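Local coordinates for protein 2-hydroxyhepta-2,4-diene-1,7-dioate isomerase (PDB 4DBF) that is an FAH-family enzyme that binds magnesium and probably acts as an oxaloacetate decarboxylase, with possible isomerase activity, at residues K82-G87 / A244-L249; N149-D154 / I238-T243. All blocks are in the same frame, centred on the assembly; numbering follows the deposited sequence.

In the fold
Both interactions belong to the FAA hydrolase C-terminal part of the chain, their centres 10 Å apart on the same side of the chain's centre. Both segments of interaction 2 (149-154 with 238-243) come between residues 82-87 and 244-249 of interaction 1 in sequence. Helix 235-243 joins them: its last turns carry one half of interaction 2, and the chain that leaves it becomes residues 244-249. Side chains bridge the two directly, with L248 CD1 3.4 Å from T243 CG2 and V84 CG1 3.7 Å from I242 CD1. The helix is thus packed between strand 83-87, whose V84 lies about 10 Å from the magnesium ligands E138 and D167 (side chain to side chain), and the more exposed loop 149-154.

Interaction 1 of 2, residues K82-G87 / A244-L249; sequences KVVAIG and ASMTLL
In the FAA hydrolase C-terminal fold, strand 83-87 runs parallel to strand 253-255, and here K82 and V84 meet the loop that leads from helix 235-243 into that neighbouring strand. The polar part is one bond: K82 NZ donates to T247 O at 2.8 Å, lying in the carbonyl plane with a C=O...N angle of 154°. The lysine gets there because its chain is extended as far as CE and then turns (chi4 -67°), swinging the ammonium onto the loop. A second partner, the carboxylate of D252, forms a salt bridge with NZ and also accepts from L249 N, so the buried charge is probably balanced while the loop backbone is held at two places. The T247 hydroxyl, by contrast, bonds to D187 of the second subunit, which sets this loop at the dimer interface. Apolar packing lies beside the lysine. V84 points toward the loop, and its CG2 meets both M246 SD at 4.3 Å and L248 CD2 at 4.2 Å; L109 of strand 108-112 also touches V84 and M246. The L248 side chain crosses that of K82 at about a right angle, bringing methyl CD2 to 3.9 Å from K82 CE.

Interaction 2 of 2, residues N149-D154 / I238-T243; sequences NVKADD and IIEFIT
Residues N149-A152 lie along the last turns of helix 235-243 and meet it mainly through backbone N-H groups. Three direct hydrogen bonds define the docking. N149 N donates to T243 O at 2.8 Å; the bond is nearly straight (168° at the hydrogen), although the donor stands 58° out of the carbonyl plane. V150 N donates to T243 OG1 at 3.0 Å, and A152 N reaches E240 OE2 at 3.0 Å from above the carboxylate plane. With CG anti to N (chi1 177°), the E240 side chain extends past V150 O to reach that amide, and OE2 also lies against A152 CB. Within the helix, the T243 hydroxyl gives its proton to I239 O at 2.7 Å; T243 N reaches the same oxygen from the opposite face of its plane. A water adds a bridge, donating to V150 O and E240 O, and V150 O also receives a CA-H...O contact from E240 CA at 3.3 Å. Apolar contact centres on V150, which points toward the helix and sets CB 4.0 Å from I239 CG2, while its CG2 lies near the T243 methyl. Since T243 OG1 donates to I239 O and accepts from V150 N, its hydroxyl orientation is fixed, and this buried group couples the helix's own hydrogen bonding to the loop.

Interaction 1 of 2, residues K82-G87 / A244-L249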
ATOM      1  N   LYS A  82      -0.903  -3.181   4.445  1.00 20.71           N
ATOM      2  CA  LYS A  82      -1.113  -1.802   4.127  1.00 20.01           C
ATOM      3  C   LYS A  82      -1.533  -0.995   5.340  1.00 20.11           C
ATOM      4  O   LYS A  82      -1.935  -1.524   6.319  1.00 20.56           O
ATOM      5  CB  LYS A  82      -2.129  -1.651   3.016  1.00 19.98           C
ATOM      6  CG  LYS A  82      -3.449  -2.323   3.268  1.00 21.22           C
ATOM      7  CD  LYS A  82      -4.346  -2.250   2.063  1.00 19.83           C
ATOM      8  CE  LYS A  82      -5.716  -2.798   2.354  1.00 21.19           C
ATOM      9  NZ  LYS A  82      -5.740  -4.236   2.604  1.00 21.53           N
ATOM     10  N   VAL A  83      -1.401   0.307   5.212  1.00 20.46           N
ATOM     11  CA  VAL A  83      -1.779   1.254   6.223  1.00 19.27           C
ATOM     12  C   VAL A  83      -2.787   2.204   5.603  1.00 18.96           C
ATOM     13  O   VAL A  83      -2.495   2.855   4.645  1.00 19.57           O
ATOM     14  CB  VAL A  83      -0.602   2.052   6.751  1.00 19.49           C
ATOM     15  CG1 VAL A  83      -1.086   3.043   7.782  1.00 20.05           C
ATOM     16  CG2 VAL A  83       0.461   1.131   7.260  1.00 20.37           C
ATOM     17  N   VAL A  84      -3.991   2.202   6.129  1.00 18.26           N
ATOM     18  CA  VAL A  84      -5.042   3.026   5.578  1.00 17.93           C
ATOM     19  C   VAL A  84      -5.313   4.132   6.549  1.00 19.14           C
ATOM     20  O   VAL A  84      -5.481   3.893   7.687  1.00 20.32           O
ATOM     21  CB  VAL A  84      -6.332   2.263   5.323  1.00 18.33           C
ATOM     22  CG1 VAL A  84      -7.345   3.179   4.675  1.00 18.02           C
ATOM     23  CG2 VAL A  84      -6.093   1.034   4.486  1.00 17.19           C
ATOM     24  N   ALA A  85      -5.278   5.351   6.057  1.00 19.76           N
ATOM     25  CA  ALA A  85      -5.369   6.498   6.899  1.00 19.07           C
ATOM     26  C   ALA A  85      -6.485   7.456   6.480  1.00 19.95           C
ATOM     27  O   ALA A  85      -6.820   7.520   5.363  1.00 18.92           O
ATOM     28  CB  ALA A  85      -4.053   7.207   6.945  1.00 19.39           C
ATOM     29  N   ILE A  86      -7.026   8.176   7.438  1.00 20.96           N
ATOM     30  CA  ILE A  86      -8.102   9.122   7.197  1.00 22.01           C
ATOM     31  C   ILE A  86      -7.624  10.559   7.386  1.00 21.77           C
ATOM     32  O   ILE A  86      -7.113  10.912   8.414  1.00 25.41           O
ATOM     33  CB  ILE A  86      -9.322   8.895   8.122  1.00 22.97           C
ATOM     34  CG1 ILE A  86      -9.688   7.430   8.223  1.00 25.12           C
ATOM     35  CG2 ILE A  86     -10.521   9.661   7.633  1.00 19.54           C
ATOM     36  CD1 ILE A  86      -9.983   6.796   6.900  1.00 25.85           C
ATOM     37  N   GLY A  87      -7.823  11.372   6.372  1.00 22.91           N
ATOM     38  CA  GLY A  87      -7.608  12.783   6.485  1.00 22.19           C
ATOM     39  C   GLY A  87      -8.908  13.534   6.708  1.00 21.00           C
ATOM     40  O   GLY A  87      -9.959  13.057   6.432  1.00 20.68           O
ATOM     41  N   ALA A 244     -15.936  -1.094   2.769  1.00 21.28           N
ATOM     42  CA  ALA A 244     -16.851  -1.062   1.650  1.00 22.39           C
ATOM     43  C   ALA A 244     -16.131  -0.992   0.299  1.00 23.88           C
ATOM     44  O   ALA A 244     -16.697  -1.298  -0.712  1.00 22.76           O
ATOM     45  CB  ALA A 244     -17.803   0.087   1.772  1.00 23.24           C
ATOM     46  N   SER A 245     -14.893  -0.535   0.330  1.00 21.13           N
ATOM     47  CA  SER A 245     -14.101  -0.364  -0.860  1.00 23.11           C
ATOM     48  C   SER A 245     -12.966  -1.404  -0.973  1.00 21.33           C
ATOM     49  O   SER A 245     -12.726  -1.902  -2.001  1.00 22.33           O
ATOM     50  CB  SER A 245     -13.515   1.056  -0.917  1.00 22.52           C
ATOM     51  OG  SER A 245     -14.443   2.016  -1.289  1.00 25.35           O
ATOM     52  N   MET A 246     -12.320  -1.687   0.140  1.00 21.33           N
ATOM     53  CA  MET A 246     -11.103  -2.447   0.246  1.00 21.36           C
ATOM     54  C   MET A 246     -11.175  -3.597   1.231  1.00 19.76           C
ATOM     55  O   MET A 246     -11.550  -3.386   2.319  1.00 20.87           O
ATOM     56  CB  MET A 246     -10.039  -1.550   0.846  1.00 20.02           C
ATOM     57  CG  MET A 246      -9.110  -0.875  -0.089  1.00 28.98           C
ATOM     58  SD  MET A 246      -8.137   0.358   0.777  1.00 26.09           S
ATOM     59  CE  MET A 246      -8.490   1.648  -0.360  1.00 31.96           C
ATOM     60  N   THR A 247     -10.710  -4.776   0.854  1.00 20.56           N
ATOM     61  CA  THR A 247     -10.520  -5.849   1.799  1.00 21.01           C
ATOM     62  C   THR A 247      -9.406  -5.480   2.764  1.00 21.58           C
ATOM     63  O   THR A 247      -8.383  -5.026   2.351  1.00 21.36           O
ATOM     64  CB  THR A 247     -10.147  -7.190   1.115  1.00 21.39           C
ATOM     65  OG1 THR A 247     -11.208  -7.645   0.312  1.00 23.46           O
ATOM     66  CG2 THR A 247      -9.844  -8.245   2.129  1.00 20.68           C
ATOM     67  N   LEU A 248      -9.629  -5.698   4.039  1.00 19.53           N
ATOM     68  CA  LEU A 248      -8.602  -5.558   5.036  1.00 20.81           C
ATOM     69  C   LEU A 248      -8.124  -6.921   5.564  1.00 21.98           C
ATOM     70  O   LEU A 248      -8.893  -7.821   5.651  1.00 23.68           O
ATOM     71  CB  LEU A 248      -9.088  -4.665   6.164  1.00 20.33           C
ATOM     72  CG  LEU A 248      -9.477  -3.214   5.861  1.00 21.42           C
ATOM     73  CD1 LEU A 248      -9.961  -2.480   7.083  1.00 18.77           C
ATOM     74  CD2 LEU A 248      -8.331  -2.503   5.206  1.00 22.15           C
ATOM     75  N   LEU A 249      -6.851  -7.021   5.902  1.00 22.02           N
ATOM     76  CA  LEU A 249      -6.228  -8.266   6.310  1.00 22.50           C
ATOM     77  C   LEU A 249      -5.705  -8.161   7.745  1.00 23.08           C
ATOM     78  O   LEU A 249      -5.422  -7.058   8.207  1.00 22.29           O
ATOM     79  CB  LEU A 249      -5.077  -8.519   5.339  1.00 22.25           C
ATOM     80  CG  LEU A 249      -5.519  -8.691   3.883  1.00 25.48           C
ATOM     81  CD1 LEU A 249      -4.351  -8.869   2.951  1.00 25.12           C
ATOM     82  CD2 LEU A 249      -6.449  -9.911   3.807  1.00 31.43           C
TER

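Interaction 2 of 2, residues N149-D154 / I238-T243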
ATOM      1  N   ASN A 149     -16.810  -5.289   3.691  1.00 26.11           N
ATOM      2  CA  ASN A 149     -18.231  -4.967   3.923  1.00 28.25           C
ATOM      3  C   ASN A 149     -18.653  -5.106   5.403  1.00 28.09           C
ATOM      4  O   ASN A 149     -19.725  -5.667   5.723  1.00 27.69           O
ATOM      5  CB  ASN A 149     -19.164  -5.847   3.016  1.00 29.22           C
ATOM      6  CG  ASN A 149     -18.941  -5.611   1.533  1.00 32.60           C
ATOM      7  OD1 ASN A 149     -18.915  -4.465   1.072  1.00 35.88           O
ATOM      8  ND2 ASN A 149     -18.710  -6.726   0.765  1.00 34.18           N
ATOM      9  N   VAL A 150     -17.814  -4.648   6.323  1.00 26.39           N
ATOM     10  CA  VAL A 150     -18.163  -4.692   7.725  1.00 25.17           C
ATOM     11  C   VAL A 150     -19.220  -3.613   7.983  1.00 26.75           C
ATOM     12  O   VAL A 150     -19.069  -2.489   7.531  1.00 27.14           O
ATOM     13  CB  VAL A 150     -16.974  -4.420   8.580  1.00 25.34           C
ATOM     14  CG1 VAL A 150     -17.336  -4.543  10.043  1.00 24.02           C
ATOM     15  CG2 VAL A 150     -15.859  -5.370   8.182  1.00 25.20           C
ATOM     16  N   LYS A 151     -20.293  -3.982   8.688  1.00 26.88           N
ATOM     17  CA  LYS A 151     -21.280  -3.020   9.152  1.00 28.18           C
ATOM     18  C   LYS A 151     -20.711  -2.225  10.323  1.00 26.39           C
ATOM     19  O   LYS A 151     -20.032  -2.769  11.170  1.00 26.29           O
ATOM     20  CB  LYS A 151     -22.577  -3.775   9.577  1.00 29.29           C
ATOM     21  CG  LYS A 151     -23.833  -2.877   9.605  1.00 33.78           C
ATOM     22  CD  LYS A 151     -25.065  -3.700  10.109  1.00 39.24           C
ATOM     23  CE  LYS A 151     -26.264  -2.781  10.376  1.00 43.79           C
ATOM     24  NZ  LYS A 151     -27.603  -3.519  10.283  1.00 44.37           N
ATOM     25  N   ALA A 152     -20.994  -0.933  10.364  1.00 26.21           N
ATOM     26  CA  ALA A 152     -20.441  -0.036  11.372  1.00 26.46           C
ATOM     27  C   ALA A 152     -20.599  -0.571  12.784  1.00 28.47           C
ATOM     28  O   ALA A 152     -19.660  -0.584  13.563  1.00 28.41           O
ATOM     29  CB  ALA A 152     -21.078   1.345  11.232  1.00 26.57           C
ATOM     30  N   ASP A 153     -21.789  -1.060  13.137  1.00 29.38           N
ATOM     31  CA  ASP A 153     -21.954  -1.460  14.513  1.00 31.38           C
ATOM     32  C   ASP A 153     -21.341  -2.859  14.830  1.00 30.33           C
ATOM     33  O   ASP A 153     -21.287  -3.263  16.009  1.00 31.64           O
ATOM     34  CB  ASP A 153     -23.418  -1.245  14.987  1.00 33.36           C
ATOM     35  CG  ASP A 153     -24.371  -2.167  14.334  1.00 35.79           C
ATOM     36  OD1 ASP A 153     -23.903  -3.030  13.572  1.00 38.29           O
ATOM     37  OD2 ASP A 153     -25.594  -2.035  14.574  1.00 40.62           O
ATOM     38  N   ASP A 154     -20.849  -3.562  13.808  1.00 29.24           N
ATOM     39  CA  ASP A 154     -20.028  -4.799  14.006  1.00 31.11           C
ATOM     40  C   ASP A 154     -18.495  -4.541  14.020  1.00 29.90           C
ATOM     41  O   ASP A 154     -17.710  -5.470  13.951  1.00 31.60           O
ATOM     42  CB  ASP A 154     -20.327  -5.835  12.910  1.00 31.90           C
ATOM     43  CG  ASP A 154     -21.794  -6.267  12.908  1.00 37.04           C
ATOM     44  OD1 ASP A 154     -22.319  -6.564  11.819  1.00 38.87           O
ATOM     45  OD2 ASP A 154     -22.406  -6.269  13.994  1.00 38.67           O
ATOM     46  N   ILE A 238     -15.693   4.577  10.294  1.00 21.60           N
ATOM     47  CA  ILE A 238     -14.393   4.465   9.563  1.00 20.79           C
ATOM     48  C   ILE A 238     -14.228   3.044   8.984  1.00 21.50           C
ATOM     49  O   ILE A 238     -13.938   2.854   7.802  1.00 19.89           O
ATOM     50  CB  ILE A 238     -13.238   4.755  10.509  1.00 21.55           C
ATOM     51  CG1 ILE A 238     -13.336   6.222  10.981  1.00 19.13           C
ATOM     52  CG2 ILE A 238     -11.859   4.558   9.773  1.00 20.32           C
ATOM     53  CD1 ILE A 238     -12.264   6.587  12.065  1.00 22.58           C
ATOM     54  N   ILE A 239     -14.397   2.037   9.813  1.00 20.47           N
ATOM     55  CA  ILE A 239     -14.259   0.660   9.362  1.00 21.96           C
ATOM     56  C   ILE A 239     -15.241   0.239   8.240  1.00 21.31           C
ATOM     57  O   ILE A 239     -14.869  -0.403   7.304  1.00 20.01           O
ATOM     58  CB  ILE A 239     -14.223  -0.293  10.553  1.00 19.52           C
ATOM     59  CG1 ILE A 239     -12.890  -0.171  11.257  1.00 23.81           C
ATOM     60  CG2 ILE A 239     -14.419  -1.712  10.131  1.00 22.66           C
ATOM     61  CD1 ILE A 239     -12.939  -0.339  12.729  1.00 25.45           C
ATOM     62  N   GLU A 240     -16.474   0.676   8.340  1.00 21.53           N
ATOM     63  CA  GLU A 240     -17.459   0.433   7.313  1.00 22.48           C
ATOM     64  C   GLU A 240     -17.106   1.113   5.987  1.00 22.35           C
ATOM     65  O   GLU A 240     -17.211   0.545   4.920  1.00 21.55           O
ATOM     66  CB  GLU A 240     -18.773   0.957   7.803  1.00 22.82           C
ATOM     67  CG  GLU A 240     -19.887   0.852   6.834  1.00 24.78           C
ATOM     68  CD  GLU A 240     -21.161   1.390   7.419  1.00 32.86           C
ATOM     69  OE1 GLU A 240     -21.333   2.583   7.394  1.00 35.05           O
ATOM     70  OE2 GLU A 240     -21.957   0.619   7.922  1.00 35.53           O
ATOM     71  N   PHE A 241     -16.683   2.357   6.100  1.00 21.34           N
ATOM     72  CA  PHE A 241     -16.252   3.155   4.965  1.00 21.87           C
ATOM     73  C   PHE A 241     -15.072   2.534   4.199  1.00 19.50           C
ATOM     74  O   PHE A 241     -15.086   2.396   3.041  1.00 20.33           O
ATOM     75  CB  PHE A 241     -15.893   4.534   5.485  1.00 22.90           C
ATOM     76  CG  PHE A 241     -15.432   5.496   4.439  1.00 25.44           C
ATOM     77  CD1 PHE A 241     -16.313   6.059   3.581  1.00 31.14           C
ATOM     78  CD2 PHE A 241     -14.139   5.893   4.381  1.00 29.09           C
ATOM     79  CE1 PHE A 241     -15.901   6.960   2.655  1.00 29.45           C
ATOM     80  CE2 PHE A 241     -13.716   6.782   3.452  1.00 31.82           C
ATOM     81  CZ  PHE A 241     -14.600   7.322   2.595  1.00 30.98           C
ATOM     82  N   ILE A 242     -14.069   2.134   4.927  1.00 21.08           N
ATOM     83  CA  ILE A 242     -12.910   1.522   4.347  1.00 19.11           C
ATOM     84  C   ILE A 242     -13.252   0.176   3.735  1.00 21.21           C
ATOM     85  O   ILE A 242     -13.007  -0.025   2.602  1.00 21.31           O
ATOM     86  CB  ILE A 242     -11.790   1.388   5.372  1.00 19.30           C
ATOM     87  CG1 ILE A 242     -11.333   2.757   5.839  1.00 17.64           C
ATOM     88  CG2 ILE A 242     -10.647   0.601   4.806  1.00 18.57           C
ATOM     89  CD1 ILE A 242     -10.282   2.686   6.895  1.00 16.89           C
ATOM     90  N   THR A 243     -13.841  -0.710   4.517  1.00 20.33           N
ATOM     91  CA  THR A 243     -14.120  -2.046   4.078  1.00 20.22           C
ATOM     92  C   THR A 243     -15.220  -2.157   3.031  1.00 20.16           C
ATOM     93  O   THR A 243     -15.400  -3.170   2.456  1.00 21.57           O
ATOM     94  CB  THR A 243     -14.335  -3.010   5.255  1.00 21.11           C
ATOM     95  OG1 THR A 243     -15.534  -2.684   5.939  1.00 20.10           O
ATOM     96  CG2 THR A 243     -13.216  -2.930   6.184  1.00 16.46           C
TER
HETATM   97  O   HOH W   1     -18.731  -1.781   4.852  1.00 24.22           O